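PDB 1YZV: ribonuclease mar1, putative from Trypanosoma cruzi, which is of unproven function but probably works as a small-molecule hydrolase of the isochorismatase superfamily. Local coordinates for residues K135-I140 with G167-T172; Y63-Q68 with A86-K91. All coordinates share one frame; numbering follows the deposited sequence.

Interaction 1: K135-I140 with G167-T172; sequences KKKVVI and GCYIST
Tyr169 holds its CG between the backbone N and the carbonyl carbon (chi1 67°), and this swings the phenol ring across to the side chain of Val139. The valine answers with both branches: CG1, anti to the backbone N (chi1 -173°), lies over one face of the ring, 3.4 Å from Tyr169 CE2, while Val139 CG2 approaches Tyr169 CZ at 3.3 Å. The phenol OH is bonded to Gln179 and to the backbone N of Leu13, which fixes the far end of the ring. Val139 CG1 also meets Ser171 CB at 3.7 Å. On the opposite face of the sheet, Val138 CG1 rests on Cys168 CB at 3.8 Å, and Ile140 and Ile170 join them in a layer covered by helices 120-133 and 150-161. Four backbone bonds stitch the strands; the first runs from Val138 N to Gly167 O at 2.9 Å and the last from Ser171 N to Ile140 O at 2.8 Å. Gly167, with its positive phi (98°), brings the chain into the strand. Strands 137-146 and 168-171, linked through helix 150-161, form a parallel beta-alpha-beta crossover at one edge of the Rossmann-like sheet of the isochorismatase fold.

Interaction 2: Y63-Q68 with A86-K91; sequences YIVTEQ and AHVFSK
Lys91 and Gln68 meet at the closely packed end of this strand pair, where the lysine NZ donates to Gln68 OE1 across 2.7 Å, tilted 20° from the amide's carbonyl plane. The lysine leaves its strand with CG between the backbone N and the carbonyl carbon (chi1 65°), runs extended over Thr66, and turns at its last bond, laying CE 3.5 Å from Thr66 OG1 and CD 3.8 Å from Thr66 CB. The buried NZ has further partners in Asp27, by a salt bridge, and in the carbonyls of Arg93 and Phe94, while the Gln68 amide, held at OE1 by Lys91 NZ, is held at NE2 by Lys92 O. In the cysteine hydrolases of this superfamily an aspartate and a lysine belong to an Asp-Lys-Cys triad; Asp27, which also bonds Thr66 OG1, and Lys91 are probably that pair, on the C-terminal ends of the parallel strands, where the active sites of such alpha/beta folds lie. The backbones are joined by five bonds, including a nearly straight one from Val65 N to His87 O at 2.7 Å. The other face is looser. Val88 and Ser90 are exposed; Val88 CG2 lies beside Val65 CB at 3.9 Å, and Val88 CG1 is likewise 3.9 Å from Glu67 OE2, an oxygen held by Thr76. Between Glu67 OE1 and Ser90 OG no direct bond forms: one water bridges them, 2.7 Å from each oxygen, donating to the carboxylate.

In the fold
Interactions 1 and 2 occupy the two margins of one parallel six-stranded sheet, each adding an outermost strand to its inner neighbour. Strands 20-26 and 110-118 lie between the pairs; the centres of the two interactions are about 20 Å apart and their nearest atoms about 10 Å apart, on opposite sides of the chain's centre, without touching. In sequence, interaction 2 closes before interaction 1 opens. Only interaction 2 includes a residue of the probable active site, Lys91, beside Asp27; interaction 1 is structural packing. Each contact also touches another subunit: Thr172 bonds Asp152 of the second, and at interaction 2 Gln68 packs on Ala184 of the third.

Interaction 1: K135-I140 with G167-T172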
ATOM      1  N   LYS A 135      -0.820  -6.870 -22.805  1.00 29.08           N
ATOM      2  CA  LYS A 135      -2.123  -7.199 -22.234  1.00 31.60           C
ATOM      3  C   LYS A 135      -2.167  -8.621 -21.684  1.00 29.47           C
ATOM      4  O   LYS A 135      -3.196  -9.284 -21.730  1.00 29.42           O
ATOM      5  CB  LYS A 135      -3.258  -6.913 -23.230  1.00 33.66           C
ATOM      6  CG  LYS A 135      -3.299  -5.440 -23.685  1.00 38.32           C
ATOM      7  CD  LYS A 135      -4.465  -5.211 -24.661  1.00 43.84           C
ATOM      8  CE  LYS A 135      -4.384  -3.854 -25.453  1.00 53.34           C
ATOM      9  NZ  LYS A 135      -5.380  -3.790 -26.637  1.00 53.94           N
ATOM     10  N   LYS A 136      -1.058  -9.061 -21.093  1.00 26.14           N
ATOM     11  CA  LYS A 136      -1.022 -10.330 -20.392  1.00 24.89           C
ATOM     12  C   LYS A 136      -1.245 -10.082 -18.889  1.00 26.81           C
ATOM     13  O   LYS A 136      -0.896  -9.028 -18.368  1.00 28.50           O
ATOM     14  CB  LYS A 136       0.325 -11.018 -20.613  1.00 25.76           C
ATOM     15  CG  LYS A 136       0.750 -11.221 -22.080  1.00 28.83           C
ATOM     16  CD  LYS A 136      -0.166 -12.182 -22.793  1.00 23.81           C
ATOM     17  CE  LYS A 136       0.269 -12.446 -24.223  1.00 28.58           C
ATOM     18  NZ  LYS A 136      -0.577 -13.543 -24.844  1.00 23.41           N
ATOM     19  N   LYS A 137      -1.761 -11.086 -18.199  1.00 25.09           N
ATOM     20  CA  LYS A 137      -1.812 -11.113 -16.736  1.00 25.18           C
ATOM     21  C   LYS A 137      -0.446 -11.543 -16.276  1.00 22.55           C
ATOM     22  O   LYS A 137       0.188 -12.406 -16.896  1.00 26.45           O
ATOM     23  CB  LYS A 137      -2.874 -12.131 -16.249  1.00 24.89           C
ATOM     24  CG  LYS A 137      -2.962 -12.250 -14.674  1.00 27.25           C
ATOM     25  CD  LYS A 137      -4.053 -13.249 -14.244  1.00 33.92           C
ATOM     26  CE  LYS A 137      -5.482 -12.647 -14.313  1.00 36.19           C
ATOM     27  NZ  LYS A 137      -6.520 -13.707 -14.630  1.00 34.37           N
ATOM     28  N   VAL A 138       0.087 -10.857 -15.286  1.00 26.19           N
ATOM     29  CA  VAL A 138       1.406 -11.217 -14.758  1.00 22.83           C
ATOM     30  C   VAL A 138       1.396 -11.220 -13.222  1.00 23.26           C
ATOM     31  O   VAL A 138       0.850 -10.314 -12.582  1.00 22.47           O
ATOM     32  CB  VAL A 138       2.567 -10.362 -15.400  1.00 26.80           C
ATOM     33  CG1 VAL A 138       2.293  -8.925 -15.390  1.00 30.40           C
ATOM     34  CG2 VAL A 138       3.922 -10.653 -14.744  1.00 29.11           C
ATOM     35  N   VAL A 139       1.860 -12.325 -12.639  1.00 20.50           N
ATOM     36  CA  VAL A 139       1.857 -12.500 -11.195  1.00 21.50           C
ATOM     37  C   VAL A 139       3.275 -12.684 -10.748  1.00 20.60           C
ATOM     38  O   VAL A 139       4.000 -13.538 -11.313  1.00 22.88           O
ATOM     39  CB  VAL A 139       0.994 -13.715 -10.796  1.00 22.87           C
ATOM     40  CG1 VAL A 139       0.847 -13.801  -9.251  1.00 22.53           C
ATOM     41  CG2 VAL A 139      -0.332 -13.558 -11.438  1.00 28.07           C
ATOM     42  N   ILE A 140       3.720 -11.779  -9.891  1.00 21.14           N
ATOM     43  CA  ILE A 140       5.064 -11.820  -9.369  1.00 21.21           C
ATOM     44  C   ILE A 140       5.051 -12.819  -8.173  1.00 20.23           C
ATOM     45  O   ILE A 140       4.274 -12.655  -7.247  1.00 23.24           O
ATOM     46  CB  ILE A 140       5.545 -10.418  -8.913  1.00 20.78           C
ATOM     47  CG1 ILE A 140       5.304  -9.350  -9.977  1.00 25.33           C
ATOM     48  CG2 ILE A 140       6.988 -10.440  -8.461  1.00 20.69           C
ATOM     49  CD1 ILE A 140       5.988  -9.605 -11.247  1.00 25.67           C
ATOM     50  N   GLY A 167      -3.741  -5.754 -14.308  1.00 31.72           N
ATOM     51  CA  GLY A 167      -3.374  -7.132 -14.543  1.00 27.38           C
ATOM     52  C   GLY A 167      -1.998  -7.618 -14.089  1.00 25.66           C
ATOM     53  O   GLY A 167      -1.657  -8.734 -14.389  1.00 24.30           O
ATOM     54  N   CYS A 168      -1.294  -6.857 -13.245  1.00 23.18           N
ATOM     55  CA  CYS A 168      -0.088  -7.312 -12.600  1.00 22.57           C
ATOM     56  C   CYS A 168      -0.349  -7.281 -11.106  1.00 26.35           C
ATOM     57  O   CYS A 168      -0.728  -6.249 -10.577  1.00 28.82           O
ATOM     58  CB  CYS A 168       1.065  -6.374 -12.894  1.00 25.13           C
ATOM     59  SG  CYS A 168       2.555  -6.690 -11.929  1.00 26.21           S
ATOM     60  N   TYR A 169      -0.212  -8.421 -10.446  1.00 22.07           N
ATOM     61  CA  TYR A 169      -0.176  -8.420  -8.986  1.00 23.88           C
ATOM     62  C   TYR A 169       0.900  -9.296  -8.369  1.00 21.52           C
ATOM     63  O   TYR A 169       1.620 -10.047  -9.058  1.00 21.61           O
ATOM     64  CB  TYR A 169      -1.505  -8.838  -8.451  1.00 24.11           C
ATOM     65  CG  TYR A 169      -1.835 -10.251  -8.754  1.00 23.78           C
ATOM     66  CD1 TYR A 169      -2.568 -10.564  -9.895  1.00 29.37           C
ATOM     67  CD2 TYR A 169      -1.713 -11.255  -7.746  1.00 25.73           C
ATOM     68  CE1 TYR A 169      -2.944 -11.872 -10.146  1.00 32.52           C
ATOM     69  CE2 TYR A 169      -2.086 -12.564  -7.982  1.00 26.22           C
ATOM     70  CZ  TYR A 169      -2.643 -12.893  -9.226  1.00 28.97           C
ATOM     71  OH  TYR A 169      -3.121 -14.190  -9.468  1.00 25.38           O
ATOM     72  N   ILE A 170       1.081  -9.110  -7.075  1.00 19.42           N
ATOM     73  CA  ILE A 170       2.177  -9.767  -6.376  1.00 22.23           C
ATOM     74  C   ILE A 170       1.586 -10.810  -5.459  1.00 21.63           C
ATOM     75  O   ILE A 170       0.687 -10.506  -4.622  1.00 22.37           O
ATOM     76  CB  ILE A 170       2.982  -8.767  -5.514  1.00 23.09           C
ATOM     77  CG1 ILE A 170       3.411  -7.586  -6.361  1.00 26.87           C
ATOM     78  CG2 ILE A 170       4.130  -9.482  -4.807  1.00 20.69           C
ATOM     79  CD1 ILE A 170       4.342  -7.909  -7.297  1.00 46.13           C
ATOM     80  N   SER A 171       2.141 -12.003  -5.558  1.00 20.65           N
ATOM     81  CA  SER A 171       1.687 -13.145  -4.760  1.00 21.45           C
ATOM     82  C   SER A 171       2.908 -13.940  -4.298  1.00 21.18           C
ATOM     83  O   SER A 171       4.031 -13.410  -4.267  1.00 22.68           O
ATOM     84  CB  SER A 171       0.692 -13.993  -5.585  1.00 21.88           C
ATOM     85  OG  SER A 171      -0.022 -14.919  -4.784  1.00 19.60           O
ATOM     86  N   THR A 172       2.662 -15.103  -3.706  1.00 21.63           N
ATOM     87  CA  THR A 172       3.758 -16.013  -3.296  1.00 20.17           C
ATOM     88  C   THR A 172       3.599 -17.333  -4.026  1.00 19.40           C
ATOM     89  O   THR A 172       2.494 -17.708  -4.375  1.00 19.22           O
ATOM     90  CB  THR A 172       3.793 -16.247  -1.766  1.00 22.54           C
ATOM     91  OG1 THR A 172       2.534 -16.756  -1.339  1.00 22.17           O
ATOM     92  CG2 THR A 172       4.106 -14.959  -1.024  1.00 21.51           C
TER

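Interaction 2: Y63-Q68 with A86-K91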
ATOM      1  N   TYR A  63       7.994 -23.233 -19.705  1.00 23.26           N
ATOM      2  CA  TYR A  63       9.010 -22.762 -18.744  1.00 23.63           C
ATOM      3  C   TYR A  63      10.133 -22.080 -19.532  1.00 25.42           C
ATOM      4  O   TYR A  63      10.890 -22.748 -20.267  1.00 26.15           O
ATOM      5  CB  TYR A  63       9.541 -23.969 -17.940  1.00 20.75           C
ATOM      6  CG  TYR A  63      10.213 -23.662 -16.626  1.00 21.35           C
ATOM      7  CD1 TYR A  63      11.537 -23.191 -16.580  1.00 22.00           C
ATOM      8  CD2 TYR A  63       9.536 -23.814 -15.421  1.00 20.85           C
ATOM      9  CE1 TYR A  63      12.149 -22.866 -15.389  1.00 22.84           C
ATOM     10  CE2 TYR A  63      10.173 -23.514 -14.204  1.00 19.44           C
ATOM     11  CZ  TYR A  63      11.496 -23.072 -14.208  1.00 23.20           C
ATOM     12  OH  TYR A  63      12.126 -22.780 -13.019  1.00 22.75           O
ATOM     13  N   ILE A  64      10.251 -20.771 -19.316  1.00 24.27           N
ATOM     14  CA  ILE A  64      11.151 -19.883 -20.014  1.00 25.32           C
ATOM     15  C   ILE A  64      12.184 -19.291 -19.073  1.00 25.36           C
ATOM     16  O   ILE A  64      11.847 -18.734 -18.015  1.00 24.04           O
ATOM     17  CB  ILE A  64      10.336 -18.732 -20.706  1.00 21.04           C
ATOM     18  CG1 ILE A  64       9.269 -19.395 -21.567  1.00 25.73           C
ATOM     19  CG2 ILE A  64      11.275 -17.759 -21.431  1.00 25.67           C
ATOM     20  CD1 ILE A  64       8.595 -18.544 -22.494  1.00 37.67           C
ATOM     21  N   VAL A  65      13.451 -19.509 -19.418  1.00 25.14           N
ATOM     22  CA  VAL A  65      14.594 -19.033 -18.644  1.00 26.56           C
ATOM     23  C   VAL A  65      15.393 -18.041 -19.492  1.00 25.80           C
ATOM     24  O   VAL A  65      15.684 -18.289 -20.685  1.00 23.91           O
ATOM     25  CB  VAL A  65      15.519 -20.196 -18.251  1.00 29.95           C
ATOM     26  CG1 VAL A  65      16.608 -19.719 -17.322  1.00 31.32           C
ATOM     27  CG2 VAL A  65      14.699 -21.350 -17.619  1.00 31.36           C
ATOM     28  N   THR A  66      15.741 -16.909 -18.891  1.00 24.97           N
ATOM     29  CA  THR A  66      16.712 -16.017 -19.512  1.00 24.84           C
ATOM     30  C   THR A  66      17.974 -15.926 -18.662  1.00 23.45           C
ATOM     31  O   THR A  66      17.977 -16.223 -17.466  1.00 25.02           O
ATOM     32  CB  THR A  66      16.152 -14.610 -19.736  1.00 25.74           C
ATOM     33  OG1 THR A  66      15.681 -14.066 -18.482  1.00 25.57           O
ATOM     34  CG2 THR A  66      15.046 -14.665 -20.766  1.00 26.62           C
ATOM     35  N   GLU A  67      19.071 -15.627 -19.338  1.00 20.80           N
ATOM     36  CA  GLU A  67      20.335 -15.363 -18.696  1.00 24.61           C
ATOM     37  C   GLU A  67      20.848 -14.071 -19.249  1.00 23.21           C
ATOM     38  O   GLU A  67      20.983 -13.914 -20.479  1.00 23.50           O
ATOM     39  CB  GLU A  67      21.285 -16.512 -18.973  1.00 23.10           C
ATOM     40  CG  GLU A  67      20.770 -17.860 -18.440  1.00 26.34           C
ATOM     41  CD  GLU A  67      21.654 -19.068 -18.756  1.00 27.96           C
ATOM     42  OE1 GLU A  67      22.416 -19.005 -19.731  1.00 28.61           O
ATOM     43  OE2 GLU A  67      21.486 -20.139 -18.086  1.00 28.36           O
ATOM     44  N   GLN A  68      21.115 -13.138 -18.355  1.00 23.35           N
ATOM     45  CA  GLN A  68      21.691 -11.843 -18.715  1.00 26.32           C
ATOM     46  C   GLN A  68      23.192 -11.995 -18.919  1.00 27.61           C
ATOM     47  O   GLN A  68      23.884 -12.525 -18.051  1.00 27.95           O
ATOM     48  CB  GLN A  68      21.457 -10.816 -17.621  1.00 25.17           C
ATOM     49  CG  GLN A  68      22.030  -9.451 -17.887  1.00 27.09           C
ATOM     50  CD  GLN A  68      21.217  -8.634 -18.877  1.00 29.36           C
ATOM     51  OE1 GLN A  68      20.077  -8.993 -19.209  1.00 29.52           O
ATOM     52  NE2 GLN A  68      21.762  -7.479 -19.282  1.00 28.12           N
ATOM     53  N   ALA A  86      12.644 -26.873 -20.752  1.00 30.97           N
ATOM     54  CA  ALA A  86      12.854 -25.447 -20.513  1.00 27.96           C
ATOM     55  C   ALA A  86      13.415 -24.793 -21.763  1.00 28.84           C
ATOM     56  O   ALA A  86      14.193 -25.408 -22.473  1.00 24.93           O
ATOM     57  CB  ALA A  86      13.843 -25.236 -19.359  1.00 27.51           C
ATOM     58  N   HIS A  87      12.940 -23.593 -22.088  1.00 25.49           N
ATOM     59  CA  HIS A  87      13.516 -22.789 -23.181  1.00 26.79           C
ATOM     60  C   HIS A  87      14.435 -21.725 -22.548  1.00 26.67           C
ATOM     61  O   HIS A  87      13.970 -20.915 -21.714  1.00 27.26           O
ATOM     62  CB  HIS A  87      12.387 -22.111 -23.941  1.00 26.31           C
ATOM     63  CG  HIS A  87      11.362 -23.055 -24.491  1.00 30.36           C
ATOM     64  ND1 HIS A  87      11.392 -23.492 -25.803  1.00 32.45           N
ATOM     65  CD2 HIS A  87      10.201 -23.531 -23.963  1.00 31.69           C
ATOM     66  CE1 HIS A  87      10.318 -24.226 -26.046  1.00 32.81           C
ATOM     67  NE2 HIS A  87       9.589 -24.285 -24.942  1.00 30.20           N
ATOM     68  N   VAL A  88      15.742 -21.815 -22.817  1.00 26.07           N
ATOM     69  CA  VAL A  88      16.736 -20.980 -22.174  1.00 26.71           C
ATOM     70  C   VAL A  88      17.359 -20.018 -23.199  1.00 28.52           C
ATOM     71  O   VAL A  88      17.740 -20.439 -24.284  1.00 27.44           O
ATOM     72  CB  VAL A  88      17.821 -21.817 -21.528  1.00 26.46           C
ATOM     73  CG1 VAL A  88      18.828 -20.948 -20.770  1.00 27.19           C
ATOM     74  CG2 VAL A  88      17.217 -22.867 -20.599  1.00 30.45           C
ATOM     75  N   PHE A  89      17.381 -18.727 -22.894  1.00 25.95           N
ATOM     76  CA  PHE A  89      17.880 -17.739 -23.848  1.00 27.85           C
ATOM     77  C   PHE A  89      18.822 -16.759 -23.172  1.00 28.65           C
ATOM     78  O   PHE A  89      18.656 -16.379 -22.010  1.00 27.18           O
ATOM     79  CB  PHE A  89      16.740 -16.937 -24.460  1.00 29.55           C
ATOM     80  CG  PHE A  89      15.650 -17.775 -25.073  1.00 31.11           C
ATOM     81  CD1 PHE A  89      15.760 -18.234 -26.363  1.00 33.51           C
ATOM     82  CD2 PHE A  89      14.512 -18.093 -24.360  1.00 28.50           C
ATOM     83  CE1 PHE A  89      14.753 -19.033 -26.912  1.00 37.55           C
ATOM     84  CE2 PHE A  89      13.492 -18.825 -24.922  1.00 30.21           C
ATOM     85  CZ  PHE A  89      13.624 -19.318 -26.189  1.00 33.16           C
ATOM     86  N   SER A  90      19.760 -16.266 -23.960  1.00 28.97           N
ATOM     87  CA  SER A  90      20.684 -15.220 -23.538  1.00 28.16           C
ATOM     88  C   SER A  90      20.112 -13.883 -23.909  1.00 25.56           C
ATOM     89  O   SER A  90      19.463 -13.786 -24.918  1.00 26.96           O
ATOM     90  CB  SER A  90      22.006 -15.408 -24.266  1.00 30.21           C
ATOM     91  OG  SER A  90      22.685 -16.372 -23.508  1.00 37.17           O
ATOM     92  N   LYS A  91      20.351 -12.861 -23.091  1.00 23.26           N
ATOM     93  CA  LYS A  91      19.946 -11.482 -23.419  1.00 24.22           C
ATOM     94  C   LYS A  91      20.892 -10.416 -22.830  1.00 22.44           C
ATOM     95  O   LYS A  91      21.504 -10.599 -21.782  1.00 24.41           O
ATOM     96  CB  LYS A  91      18.513 -11.179 -22.926  1.00 23.20           C
ATOM     97  CG  LYS A  91      18.386 -11.225 -21.357  1.00 22.10           C
ATOM     98  CD  LYS A  91      16.948 -11.122 -20.883  1.00 22.57           C
ATOM     99  CE  LYS A  91      16.788 -10.888 -19.353  1.00 23.73           C
ATOM    100  NZ  LYS A  91      17.548  -9.714 -18.800  1.00 23.56           N
TER
HETATM  101  O   HOH W   1      21.885 -18.629 -22.344  1.00 45.88           O